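Chromosome replication initiation inhibitor protein (Agrobacterium tumefaciens, PDB 3FD3) probably acts as a LysR-family DNA-binding transcription regulator, of which this chain is the C-terminal effector-binding (substrate-binding) part without the helix-turn-helix domain. Local coordinates at residues D11-G14 with T15-D19; E44-G48 with G49-A53; A77-S80 with P81-A85; Q153-A156 with E157-A161; E187-A190 with G191-A194. All coordinates share one frame; numbering follows the deposited sequence.

Contact 1: residues D11-G14 with T15-D19; sequences DSLG and TWFLD
Ser12 and Thr15 carry the polar side of this local contact, where helix 10-13 gives way to helix 17-26 through a short turn. The carbonyl of Ser12 takes two backbone bonds from opposite faces of its plane: Thr15 N at 3.1 Å from Ser12 O, and Phe17 N at 3.0 Å from Ser12 O. Next to it, Thr15 OG1 donates to Asp11 O over 2.8 Å, tilted 16° from the carbonyl plane. The Thr15 hydroxyl can fold back this far because OG1 sits between its own backbone N and carbonyl carbon (chi1 53°). A weak fourth bond runs from the indole NE1 of Trp16 to Ser12 OG, 3.1 Å and clearly bent; the same hydroxyl also bonds Asn9 OD1.

A water bridges Leu13 O, to which it donates at 2.6 Å, and Leu18 N of helix 17-26, from which it accepts.

The apolar part centres on Leu13 CD1, which meets Leu18 CG at 3.7 Å and Phe17 CD2 at 3.9 Å. Strands 3-8 and 31-36 lie against this group, and Leu13 and Leu18 also touch Ser133 and Gly136 of the second subunit.

Asp11 carries its carboxylate elsewhere, to Tyr75 and Thr134. The backbone acceptors are shared among amides, a hydroxyl and a water, which probably lets the chain turn here, in a largely buried place, with the carbonyls of Asp11, Ser12 and Leu13 all satisfied.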
loop_
_atom_site.group_PDB
_atom_site.type_symbol
_atom_site.label_atom_id
_atom_site.label_comp_id
_atom_site.label_asym_id
_atom_site.label_seq_id
_atom_site.Cartn_x
_atom_site.Cartn_y
_atom_site.Cartn_z
ATOM N N ASP A 11 7.967 0.145 2.470
ATOM C CA ASP A 11 8.714 -0.225 1.261
ATOM C C ASP A 11 9.121 -1.717 1.286
ATOM O O ASP A 11 9.120 -2.359 0.244
ATOM C CB ASP A 11 9.921 0.685 1.062
ATOM C CG ASP A 11 9.529 2.112 0.693
ATOM O OD1 ASP A 11 8.463 2.304 0.060
ATOM O OD2 ASP A 11 10.285 3.056 1.037
ATOM N N SER A 12 9.415 -2.279 2.456
ATOM C CA SER A 12 9.632 -3.740 2.529
ATOM C C SER A 12 8.338 -4.520 2.332
ATOM O O SER A 12 8.341 -5.575 1.658
ATOM C CB SER A 12 10.324 -4.143 3.831
ATOM O OG SER A 12 11.651 -3.646 3.883
ATOM N N LEU A 13 7.236 -4.044 2.909
ATOM C CA LEU A 13 5.927 -4.707 2.687
ATOM C C LEU A 13 5.567 -4.685 1.199
ATOM O O LEU A 13 4.958 -5.619 0.681
ATOM C CB LEU A 13 4.814 -4.060 3.524
ATOM C CG LEU A 13 3.439 -4.718 3.448
ATOM C CD1 LEU A 13 3.561 -6.175 3.905
ATOM C CD2 LEU A 13 2.466 -3.921 4.310
ATOM N N GLY A 14 5.922 -3.614 0.498
ATOM C CA GLY A 14 5.617 -3.512 -0.913
ATOM C C GLY A 14 6.521 -4.322 -1.822
ATOM O O GLY A 14 6.250 -4.375 -3.031
ATOM N N THR A 15 7.582 -4.932 -1.268
ATOM C CA THR A 15 8.555 -5.677 -2.019
ATOM C C THR A 15 8.654 -7.136 -1.512
ATOM O O THR A 15 7.833 -7.981 -1.934
ATOM C CB THR A 15 9.926 -4.942 -2.090
ATOM O OG1 THR A 15 10.372 -4.594 -0.772
ATOM C CG2 THR A 15 9.808 -3.621 -2.969
ATOM N N TRP A 16 9.520 -7.383 -0.541
ATOM C CA TRP A 16 10.007 -8.728 -0.175
ATOM C C TRP A 16 9.456 -9.306 1.126
ATOM O O TRP A 16 9.580 -10.521 1.371
ATOM C CB TRP A 16 11.547 -8.717 -0.098
ATOM C CG TRP A 16 12.071 -7.897 1.052
ATOM C CD1 TRP A 16 12.240 -6.532 1.103
ATOM C CD2 TRP A 16 12.439 -8.383 2.338
ATOM N NE1 TRP A 16 12.725 -6.155 2.331
ATOM C CE2 TRP A 16 12.848 -7.268 3.119
ATOM C CE3 TRP A 16 12.491 -9.659 2.906
ATOM C CZ2 TRP A 16 13.280 -7.394 4.438
ATOM C CZ3 TRP A 16 12.930 -9.775 4.202
ATOM C CH2 TRP A 16 13.301 -8.657 4.964
ATOM N N PHE A 17 8.862 -8.478 1.983
ATOM C CA PHE A 17 8.563 -8.906 3.354
ATOM C C PHE A 17 7.598 -10.090 3.425
ATOM O O PHE A 17 7.848 -11.058 4.180
ATOM C CB PHE A 17 8.000 -7.711 4.128
ATOM C CG PHE A 17 7.587 -7.991 5.567
ATOM C CD1 PHE A 17 8.503 -7.972 6.591
ATOM C CD2 PHE A 17 6.275 -8.228 5.871
ATOM C CE1 PHE A 17 8.101 -8.206 7.905
ATOM C CE2 PHE A 17 5.886 -8.444 7.188
ATOM C CZ PHE A 17 6.807 -8.434 8.178
ATOM N N LEU A 18 6.523 -10.032 2.629
ATOM C CA LEU A 18 5.527 -11.099 2.639
ATOM C C LEU A 18 6.040 -12.370 2.009
ATOM O O LEU A 18 5.603 -13.458 2.389
ATOM C CB LEU A 18 4.219 -10.669 1.961
ATOM C CG LEU A 18 3.403 -9.661 2.746
ATOM C CD1 LEU A 18 2.115 -9.260 1.948
ATOM C CD2 LEU A 18 3.066 -10.208 4.131
ATOM N N ASP A 19 6.981 -12.253 1.076
ATOM C CA ASP A 19 7.635 -13.438 0.529
ATOM C C ASP A 19 8.349 -14.214 1.633
ATOM O O ASP A 19 8.285 -15.440 1.665
ATOM C CB ASP A 19 8.627 -13.063 -0.577
ATOM C CG ASP A 19 9.170 -14.273 -1.309
ATOM O OD1 ASP A 19 8.389 -15.205 -1.611
ATOM O OD2 ASP A 19 10.380 -14.293 -1.600
HETATM O O HOH W 1 5.726 -8.077 0.728
#

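Contact 2: residues E44-G48 with G49-A53; sequences EWLRG and GRVLA
Trp45 O receives the chain as it leaves helix 42-47. Arg50 N donates to Trp45 O over 2.8 Å, in the carbonyl plane, and Val51 N adds a weak bond to Trp45 O at 3.4 Å. One residue further on, Leu46 O accepts from Gly49 N at 3.2 Å, a donor that stands well above the carbonyl plane. Leu46 O also takes a water at 2.9 Å, and that water donates its other hydrogen to Val51 O, bridging the last helical turn to the loop that leads to strand 53-56. The last regular helical bond, Gly48 N to Glu44 O, lies just before these.

Arg50 and Val51 pack back on Trp45 and Leu46. Arg50 bends at chi3 (52°), bringing its guanidinium beside the indole: Trp45 NE1 lies over one guanidinium face, off toward its rim, 4.1 Å from Arg50 NH1, with the two planes 39° apart. Arg50 NH2 makes a weak hydrogen bond to a tetraethylene glycol, probably from the crystallisation liquor.

On the inner side Val51 CG2 is wedged between two helix residues, 3.8 Å from Leu46 CD2 and 3.9 Å from Trp45 CB. Beyond it the chain enters strand 53-56, where Ala53 pairs with Ala7 of strand 3-8. Gly49 and Leu52 also line the site of a bound hexaoxaicosane-diol, likewise probably from the crystallisation liquor.

The positive phi of Gly49 (66°) turns the following peptide so that Arg50 N reaches Trp45 O, while Gly49 N bonds Leu46 O. Together these two bonds make a Schellman motif, here ending a helix just ahead of a central-sheet strand.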
loop_
_atom_site.group_PDB
_atom_site.type_symbol
_atom_site.label_atom_id
_atom_site.label_comp_id
_atom_site.label_asym_id
_atom_site.label_seq_id
_atom_site.Cartn_x
_atom_site.Cartn_y
_atom_site.Cartn_z
ATOM N N GLU A 44 10.045 2.334 19.637
ATOM C CA GLU A 44 9.125 2.398 20.769
ATOM C C GLU A 44 8.288 1.125 20.898
ATOM O O GLU A 44 8.126 0.585 21.998
ATOM C CB GLU A 44 8.201 3.613 20.645
ATOM C CG GLU A 44 8.952 4.952 20.554
ATOM C CD GLU A 44 9.177 5.434 19.095
ATOM O OE1 GLU A 44 8.469 6.414 18.687
ATOM O OE2 GLU A 44 10.040 4.828 18.375
ATOM N N TRP A 45 7.792 0.629 19.773
ATOM C CA TRP A 45 6.991 -0.598 19.769
ATOM C C TRP A 45 7.777 -1.799 20.262
ATOM O O TRP A 45 7.248 -2.637 20.993
ATOM C CB TRP A 45 6.486 -0.918 18.379
ATOM C CG TRP A 45 5.533 0.081 17.800
ATOM C CD1 TRP A 45 4.910 1.114 18.448
ATOM C CD2 TRP A 45 5.062 0.105 16.452
ATOM N NE1 TRP A 45 4.098 1.790 17.571
ATOM C CE2 TRP A 45 4.167 1.186 16.342
ATOM C CE3 TRP A 45 5.313 -0.687 15.320
ATOM C CZ2 TRP A 45 3.529 1.499 15.151
ATOM C CZ3 TRP A 45 4.678 -0.376 14.130
ATOM C CH2 TRP A 45 3.789 0.710 14.059
ATOM N N LEU A 46 9.023 -1.907 19.830
ATOM C CA LEU A 46 9.883 -2.973 20.328
ATOM C C LEU A 46 10.150 -2.828 21.828
ATOM O O LEU A 46 10.066 -3.795 22.583
ATOM C CB LEU A 46 11.197 -3.011 19.561
ATOM C CG LEU A 46 11.132 -3.629 18.159
ATOM C CD1 LEU A 46 12.354 -3.230 17.336
ATOM C CD2 LEU A 46 10.978 -5.176 18.153
ATOM N N ARG A 47 10.475 -1.621 22.247
ATOM C CA ARG A 47 10.734 -1.358 23.665
ATOM C C ARG A 47 9.517 -1.706 24.517
ATOM O O ARG A 47 9.656 -2.289 25.592
ATOM C CB ARG A 47 11.153 0.101 23.874
ATOM C CG ARG A 47 11.672 0.430 25.275
ATOM C CD ARG A 47 11.734 1.945 25.551
ATOM N NE ARG A 47 12.457 2.666 24.496
ATOM C CZ ARG A 47 11.959 3.644 23.722
ATOM N NH1 ARG A 47 10.706 4.100 23.860
ATOM N NH2 ARG A 47 12.742 4.188 22.787
ATOM N N GLY A 48 8.328 -1.374 24.037
ATOM C CA GLY A 48 7.093 -1.594 24.792
ATOM C C GLY A 48 6.506 -2.988 24.653
ATOM O O GLY A 48 5.441 -3.261 25.199
ATOM N N GLY A 49 7.182 -3.863 23.911
ATOM C CA GLY A 49 6.671 -5.204 23.622
ATOM C C GLY A 49 5.419 -5.244 22.765
ATOM O O GLY A 49 4.720 -6.258 22.747
ATOM N N ARG A 50 5.124 -4.158 22.044
ATOM C CA ARG A 50 3.950 -4.115 21.167
ATOM C C ARG A 50 4.156 -4.921 19.877
ATOM O O ARG A 50 3.196 -5.361 19.268
ATOM C CB ARG A 50 3.564 -2.660 20.849
ATOM C CG ARG A 50 2.990 -1.915 22.092
ATOM C CD ARG A 50 2.501 -0.517 21.772
ATOM N NE ARG A 50 1.574 -0.470 20.642
ATOM C CZ ARG A 50 1.082 0.651 20.105
ATOM N NH1 ARG A 50 1.400 1.846 20.608
ATOM N NH2 ARG A 50 0.262 0.580 19.051
ATOM N N VAL A 51 5.410 -5.079 19.466
ATOM C CA VAL A 51 5.790 -6.061 18.466
ATOM C C VAL A 51 6.984 -6.873 18.980
ATOM O O VAL A 51 7.781 -6.378 19.800
ATOM C CB VAL A 51 6.137 -5.430 17.075
ATOM C CG1 VAL A 51 4.935 -4.667 16.482
ATOM C CG2 VAL A 51 7.372 -4.540 17.165
ATOM N N LEU A 52 7.121 -8.101 18.477
ATOM C CA LEU A 52 8.217 -8.994 18.856
ATOM C C LEU A 52 9.424 -8.904 17.938
ATOM O O LEU A 52 10.507 -9.355 18.292
ATOM C CB LEU A 52 7.735 -10.448 18.875
ATOM C CG LEU A 52 6.685 -10.734 19.926
ATOM C CD1 LEU A 52 6.271 -12.213 19.875
ATOM C CD2 LEU A 52 7.260 -10.378 21.287
ATOM N N ALA A 53 9.221 -8.379 16.748
ATOM C CA ALA A 53 10.246 -8.344 15.728
ATOM C C ALA A 53 9.881 -7.319 14.687
ATOM O O ALA A 53 8.699 -6.937 14.535
ATOM C CB ALA A 53 10.418 -9.714 15.046
HETATM O O HOH W 2 9.479 -6.559 21.933
#

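Contact 3: residues A77-S80 with P81-A85; sequences ATAS and PDFMA
Ser80 is the N-cap of helix 81-87; its OG accepts from Phe83 N at 3.1 Å, in a nearly straight bond (165°). The serine hydroxyl thus takes up an amide of the first turn of the helix. Ser80 O accepts from Met84 N at 3.0 Å, an i to i+4 helical bond. With chi1 at 79°, the Ser80 side chain is swung in toward the amide it caps.

Around the cap, Ala79 CB points at the helix and touches Phe83 CD1 at 3.5 Å.

Further out, the strand and helix are almost perpendicular, with an angle of 94° between the short axes of 77-79 and 81-85. Ala77 and Ala79 make backbone hydrogen bonds to Leu167 and Val165 of strand 165-181, and Thr78 to Gly148 on the other edge. The Phe83 ring continues outward to Phe88 and Pro101 and meets the ring of His87, while Met84 touches Val165 and Leu167 of the antiparallel strand 165-181. Met84 is a selenomethionine, and the bends of its chain at both chi2 and chi3 put SE 4.1 Å from Ala79 CB.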
loop_
_atom_site.group_PDB
_atom_site.type_symbol
_atom_site.label_atom_id
_atom_site.label_comp_id
_atom_site.label_asym_id
_atom_site.label_seq_id
_atom_site.Cartn_x
_atom_site.Cartn_y
_atom_site.Cartn_z
ATOM N N ALA A 77 15.683 7.438 -8.187
ATOM C CA ALA A 77 14.855 8.623 -8.397
ATOM C C ALA A 77 14.342 8.555 -9.836
ATOM O O ALA A 77 15.126 8.614 -10.778
ATOM C CB ALA A 77 15.673 9.898 -8.164
ATOM N N THR A 78 13.031 8.403 -9.993
ATOM C CA THR A 78 12.433 8.055 -11.272
ATOM C C THR A 78 11.217 8.929 -11.608
ATOM O O THR A 78 10.497 9.431 -10.737
ATOM C CB THR A 78 11.966 6.583 -11.326
ATOM O OG1 THR A 78 11.073 6.340 -10.230
ATOM C CG2 THR A 78 13.145 5.603 -11.320
ATOM N N ALA A 79 11.006 9.117 -12.893
ATOM C CA ALA A 79 9.794 9.790 -13.399
ATOM C C ALA A 79 9.504 9.225 -14.784
ATOM O O ALA A 79 10.312 8.479 -15.345
ATOM C CB ALA A 79 9.990 11.311 -13.474
ATOM N N SER A 80 8.358 9.586 -15.346
ATOM C CA SER A 80 8.035 9.126 -16.695
ATOM C C SER A 80 8.770 9.988 -17.739
ATOM O O SER A 80 9.203 11.099 -17.433
ATOM C CB SER A 80 6.522 9.179 -16.947
ATOM O OG SER A 80 6.080 10.481 -17.231
ATOM N N PRO A 81 8.908 9.490 -18.973
ATOM C CA PRO A 81 9.514 10.309 -20.037
ATOM C C PRO A 81 8.821 11.665 -20.277
ATOM O O PRO A 81 9.482 12.684 -20.464
ATOM C CB PRO A 81 9.384 9.408 -21.267
ATOM C CG PRO A 81 9.482 8.039 -20.713
ATOM C CD PRO A 81 8.674 8.109 -19.435
ATOM N N ASP A 82 7.492 11.676 -20.223
ATOM C CA ASP A 82 6.734 12.910 -20.382
ATOM C C ASP A 82 6.998 13.858 -19.209
ATOM O O ASP A 82 7.124 15.034 -19.432
ATOM C CB ASP A 82 5.234 12.627 -20.510
ATOM C CG ASP A 82 4.378 13.914 -20.533
ATOM O OD1 ASP A 82 4.505 14.664 -21.481
ATOM O OD2 ASP A 82 3.637 14.149 -19.546
ATOM N N PHE A 83 7.083 13.335 -17.982
ATOM C CA PHE A 83 7.459 14.165 -16.831
ATOM C C PHE A 83 8.807 14.850 -17.043
ATOM O O PHE A 83 8.970 16.054 -16.777
ATOM C CB PHE A 83 7.462 13.368 -15.531
ATOM C CG PHE A 83 7.599 14.228 -14.326
ATOM C CD1 PHE A 83 8.846 14.644 -13.894
ATOM C CD2 PHE A 83 6.478 14.653 -13.653
ATOM C CE1 PHE A 83 8.960 15.458 -12.806
ATOM C CE2 PHE A 83 6.582 15.460 -12.588
ATOM C CZ PHE A 83 7.824 15.862 -12.143
HETATM N N MSE A 84 9.784 14.067 -17.506
HETATM C CA MSE A 84 11.110 14.589 -17.754
HETATM C C MSE A 84 11.048 15.682 -18.832
HETATM O O MSE A 84 11.710 16.737 -18.733
HETATM C CB MSE A 84 12.073 13.464 -18.208
HETATM C CG MSE A 84 12.301 12.338 -17.249
HETATM SE SE MSE A 84 13.118 12.870 -15.584
HETATM C CE MSE A 84 14.797 13.436 -16.280
ATOM N N ALA A 85 10.260 15.431 -19.876
ATOM C CA ALA A 85 10.151 16.378 -20.973
ATOM C C ALA A 85 9.536 17.709 -20.546
ATOM O O ALA A 85 9.933 18.769 -21.025
ATOM C CB ALA A 85 9.345 15.770 -22.118
#

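Contact 4: residues Q153-A156 with E157-A161; sequences QLVA and EHLAA
Val155 and Leu159 make the tight side of this one-turn contact within helix 152-161. Leu159 N donates to Val155 O at 2.9 Å, and Leu159 CG lies 3.3 Å from the same Val155 O. Their side chains meet where Val155 CG2 lies 4.0 Å from Leu159 CD1. A second regular bond, Ala160 N to Ala156 O at 3.0 Å, continues the turn.

The other side is looser and hydrated. The helix kinks where the amides of Glu157 and His158 have no bond to the turn before, and two waters are inserted in place of those bonds, the characteristic feature of this contact. One donates to Gln153 O and accepts from Glu157 N; the other donates to Leu154 O and accepts from His158 N at 3.0 Å. His158 CD2 comes to 3.5 Å from Leu154 O, with the imidazole oblique to it, while its ND1 is bonded to Arg163 NE. Glu157, Ala156 and Ala160 are exposed.

Among its neighbours, the helix sets Leu154 against Thr134 and Val138, and His158 against Leu142, all of helix 134-142. Leu159 rests on Thr78 of strand 66-79, and Leu164 in the following loop packs against Val155.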
loop_
_atom_site.group_PDB
_atom_site.type_symbol
_atom_site.label_atom_id
_atom_site.label_comp_id
_atom_site.label_asym_id
_atom_site.label_seq_id
_atom_site.Cartn_x
_atom_site.Cartn_y
_atom_site.Cartn_z
ATOM N N GLN A 153 13.258 -2.897 -6.878
ATOM C CA GLN A 153 12.462 -4.100 -7.157
ATOM C C GLN A 153 11.156 -3.729 -7.871
ATOM O O GLN A 153 10.623 -4.519 -8.648
ATOM C CB GLN A 153 12.128 -4.870 -5.871
ATOM C CG GLN A 153 13.304 -5.461 -5.129
ATOM C CD GLN A 153 14.101 -4.478 -4.286
ATOM O OE1 GLN A 153 13.693 -3.352 -4.097
ATOM N NE2 GLN A 153 15.272 -4.933 -3.760
ATOM N N LEU A 154 10.646 -2.533 -7.610
ATOM C CA LEU A 154 9.370 -2.115 -8.156
ATOM C C LEU A 154 9.494 -1.334 -9.457
ATOM O O LEU A 154 8.488 -1.144 -10.160
ATOM C CB LEU A 154 8.643 -1.247 -7.143
ATOM C CG LEU A 154 8.294 -1.941 -5.827
ATOM C CD1 LEU A 154 7.469 -1.020 -4.951
ATOM C CD2 LEU A 154 7.571 -3.317 -6.038
ATOM N N VAL A 155 10.707 -0.903 -9.791
ATOM C CA VAL A 155 10.891 -0.101 -10.994
ATOM C C VAL A 155 11.883 -0.647 -12.002
ATOM O O VAL A 155 12.012 -0.083 -13.083
ATOM C CB VAL A 155 11.240 1.377 -10.673
ATOM C CG1 VAL A 155 10.067 2.081 -9.925
ATOM C CG2 VAL A 155 12.555 1.503 -9.931
ATOM N N ALA A 156 12.545 -1.750 -11.693
ATOM C CA ALA A 156 13.555 -2.289 -12.615
ATOM C C ALA A 156 12.987 -2.591 -13.996
ATOM O O ALA A 156 13.591 -2.207 -15.017
ATOM C CB ALA A 156 14.196 -3.544 -12.034
ATOM N N GLU A 157 11.838 -3.267 -14.047
ATOM C CA GLU A 157 11.249 -3.611 -15.346
ATOM C C GLU A 157 10.762 -2.361 -16.076
ATOM O O GLU A 157 10.911 -2.254 -17.293
ATOM C CB GLU A 157 10.086 -4.584 -15.221
ATOM C CG GLU A 157 10.434 -5.977 -14.848
ATOM C CD GLU A 157 9.192 -6.781 -14.446
ATOM O OE1 GLU A 157 8.050 -6.369 -14.805
ATOM O OE2 GLU A 157 9.355 -7.822 -13.772
ATOM N N HIS A 158 10.201 -1.412 -15.328
ATOM C CA HIS A 158 9.738 -0.163 -15.940
ATOM C C HIS A 158 10.887 0.617 -16.560
ATOM O O HIS A 158 10.746 1.173 -17.659
ATOM C CB HIS A 158 8.989 0.704 -14.924
ATOM C CG HIS A 158 7.701 0.095 -14.460
ATOM N ND1 HIS A 158 6.729 -0.351 -15.335
ATOM C CD2 HIS A 158 7.220 -0.129 -13.215
ATOM C CE1 HIS A 158 5.720 -0.845 -14.643
ATOM N NE2 HIS A 158 6.001 -0.737 -13.352
ATOM N N LEU A 159 12.022 0.644 -15.860
ATOM C CA LEU A 159 13.245 1.288 -16.342
ATOM C C LEU A 159 13.749 0.624 -17.614
ATOM O O LEU A 159 14.072 1.308 -18.596
ATOM C CB LEU A 159 14.335 1.297 -15.265
ATOM C CG LEU A 159 14.105 2.280 -14.109
ATOM C CD1 LEU A 159 15.076 2.012 -12.960
ATOM C CD2 LEU A 159 14.189 3.767 -14.560
ATOM N N ALA A 160 13.768 -0.704 -17.598
ATOM C CA ALA A 160 14.217 -1.481 -18.750
ATOM C C ALA A 160 13.319 -1.231 -19.970
ATOM O O ALA A 160 13.822 -1.145 -21.090
ATOM C CB ALA A 160 14.290 -2.989 -18.400
ATOM N N ALA A 161 12.012 -1.076 -19.739
ATOM C CA ALA A 161 11.030 -0.866 -20.811
ATOM C C ALA A 161 10.933 0.582 -21.253
ATOM O O ALA A 161 10.334 0.868 -22.299
ATOM C CB ALA A 161 9.636 -1.340 -20.359
HETATM O O HOH W 3 10.601 -4.491 -11.593
HETATM O O HOH W 4 9.178 -2.521 -12.791
#

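Contact 5: residues E187-A190 with G191-A194; sequences ERLA and GLTA
Thr193 turns back onto Leu189 at the start of helix 190-203, and its atoms can be followed outward. Its CB lies 3.5 Å from Ala190 O, with Leu189 O a little further off. From CB the two branches part: OG1 is anti to the carbonyl carbon and beside the backbone N (chi1 -65°), which places it 3.5 Å from Leu189 O, at most a weak, unsettled hydrogen bond. The hydroxyl's stronger partner is the indole NE1 of Trp179, on strand 165-181. The other branch is the methyl CG2, and the side chain packs on Val181 of that same strand.

The backbone of Thr193 binds more firmly than its side chain. Its N donates to Leu189 O at 3.0 Å, almost straight at 175°. One residue on, Ala194 N donates to Ala190 O over 2.8 Å. Gly191 N is too early in the helix for such a partner, and a water takes it at 2.7 Å, passing the bond on to Arg188 O.

Leucines fill the inner side. Leu192 CB is 3.4 Å from Leu189 O and 4.4 Å from Leu189 CB; beyond this pair lie Leu4 and Ile6 of strand 3-8. Arg188, which helps line the hexaoxaicosane-diol site, bonds Leu184 O through NH1, and Glu187 is salt-bridged to Arg66.

A type I beta turn from Glu187 to Ala190 leads in, with Ala190 N bonded to Glu187 O. Leu189 then holds the N-cap position, so the whole is a turn running directly into a helix start, here the long C-terminal helix laid against the sheet.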
loop_
_atom_site.group_PDB
_atom_site.type_symbol
_atom_site.label_atom_id
_atom_site.label_comp_id
_atom_site.label_asym_id
_atom_site.label_seq_id
_atom_site.Cartn_x
_atom_site.Cartn_y
_atom_site.Cartn_z
ATOM N N GLU A 187 14.638 -17.453 20.067
ATOM C CA GLU A 187 14.801 -18.888 19.781
ATOM C C GLU A 187 13.523 -19.521 19.229
ATOM O O GLU A 187 13.561 -20.291 18.268
ATOM C CB GLU A 187 15.321 -19.640 21.008
ATOM C CG GLU A 187 16.702 -19.154 21.443
ATOM C CD GLU A 187 17.824 -19.365 20.409
ATOM O OE1 GLU A 187 17.690 -20.173 19.459
ATOM O OE2 GLU A 187 18.889 -18.731 20.593
ATOM N N ARG A 188 12.412 -19.186 19.862
ATOM C CA ARG A 188 11.110 -19.631 19.424
ATOM C C ARG A 188 10.850 -19.258 17.975
ATOM O O ARG A 188 10.352 -20.088 17.210
ATOM C CB ARG A 188 10.037 -19.043 20.328
ATOM C CG ARG A 188 9.872 -19.833 21.614
ATOM C CD ARG A 188 8.912 -19.145 22.558
ATOM N NE ARG A 188 9.550 -18.124 23.386
ATOM C CZ ARG A 188 9.000 -17.707 24.507
ATOM N NH1 ARG A 188 9.588 -16.793 25.261
ATOM N NH2 ARG A 188 7.842 -18.235 24.874
ATOM N N LEU A 189 11.248 -18.038 17.604
ATOM C CA LEU A 189 11.035 -17.490 16.255
ATOM C C LEU A 189 12.222 -17.687 15.316
ATOM O O LEU A 189 12.287 -17.032 14.291
ATOM C CB LEU A 189 10.705 -16.018 16.361
ATOM C CG LEU A 189 9.429 -15.759 17.198
ATOM C CD1 LEU A 189 9.055 -14.343 17.009
ATOM C CD2 LEU A 189 8.268 -16.745 16.851
ATOM N N ALA A 190 13.104 -18.643 15.606
ATOM C CA ALA A 190 14.283 -18.874 14.774
ATOM C C ALA A 190 13.894 -19.171 13.319
ATOM O O ALA A 190 14.577 -18.742 12.400
ATOM C CB ALA A 190 15.129 -20.031 15.333
ATOM N N GLY A 191 12.806 -19.905 13.125
ATOM C CA GLY A 191 12.319 -20.222 11.757
ATOM C C GLY A 191 11.910 -19.001 10.954
ATOM O O GLY A 191 12.166 -18.896 9.745
ATOM N N LEU A 192 11.268 -18.066 11.639
ATOM C CA LEU A 192 10.876 -16.811 11.026
ATOM C C LEU A 192 12.118 -16.045 10.620
ATOM O O LEU A 192 12.250 -15.584 9.481
ATOM C CB LEU A 192 10.063 -15.982 12.003
ATOM C CG LEU A 192 9.594 -14.611 11.543
ATOM C CD1 LEU A 192 8.819 -14.705 10.168
ATOM C CD2 LEU A 192 8.750 -13.940 12.606
ATOM N N THR A 193 13.036 -15.902 11.572
ATOM C CA THR A 193 14.312 -15.265 11.318
ATOM C C THR A 193 15.057 -15.879 10.166
ATOM O O THR A 193 15.567 -15.137 9.323
ATOM C CB THR A 193 15.194 -15.260 12.598
ATOM O OG1 THR A 193 14.512 -14.445 13.544
ATOM C CG2 THR A 193 16.551 -14.671 12.334
ATOM N N ALA A 194 15.121 -17.207 10.096
ATOM C CA ALA A 194 15.815 -17.858 9.005
ATOM C C ALA A 194 15.213 -17.433 7.667
ATOM O O ALA A 194 15.926 -17.175 6.717
ATOM C CB ALA A 194 15.741 -19.408 9.139
HETATM O O HOH W 5 10.884 -21.036 14.694
#

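Overall arrangement
Each contact is local, closing one turn of chain, and the five follow in series with none nested or crossed. Contact 1 turns the chain from helix 10-13 into helix 17-26. Contact 2 ends helix 42-47 ahead of strand 53-56, its centre about 20 Å from that of contact 1. Contact 3 carries strand 66-79 into helix 81-87 at the far end of the molecule, its centre about 40 Å from that of contact 2. Contact 4 touches both contact 1 and contact 3: Leu154 CD2 packs on Gly14 O of the former, and Leu159 CD2 on Thr78 CG2 of the latter. Contact 5 starts the C-terminal helix 190-203, returning to the same side of the chain's centre as contact 2.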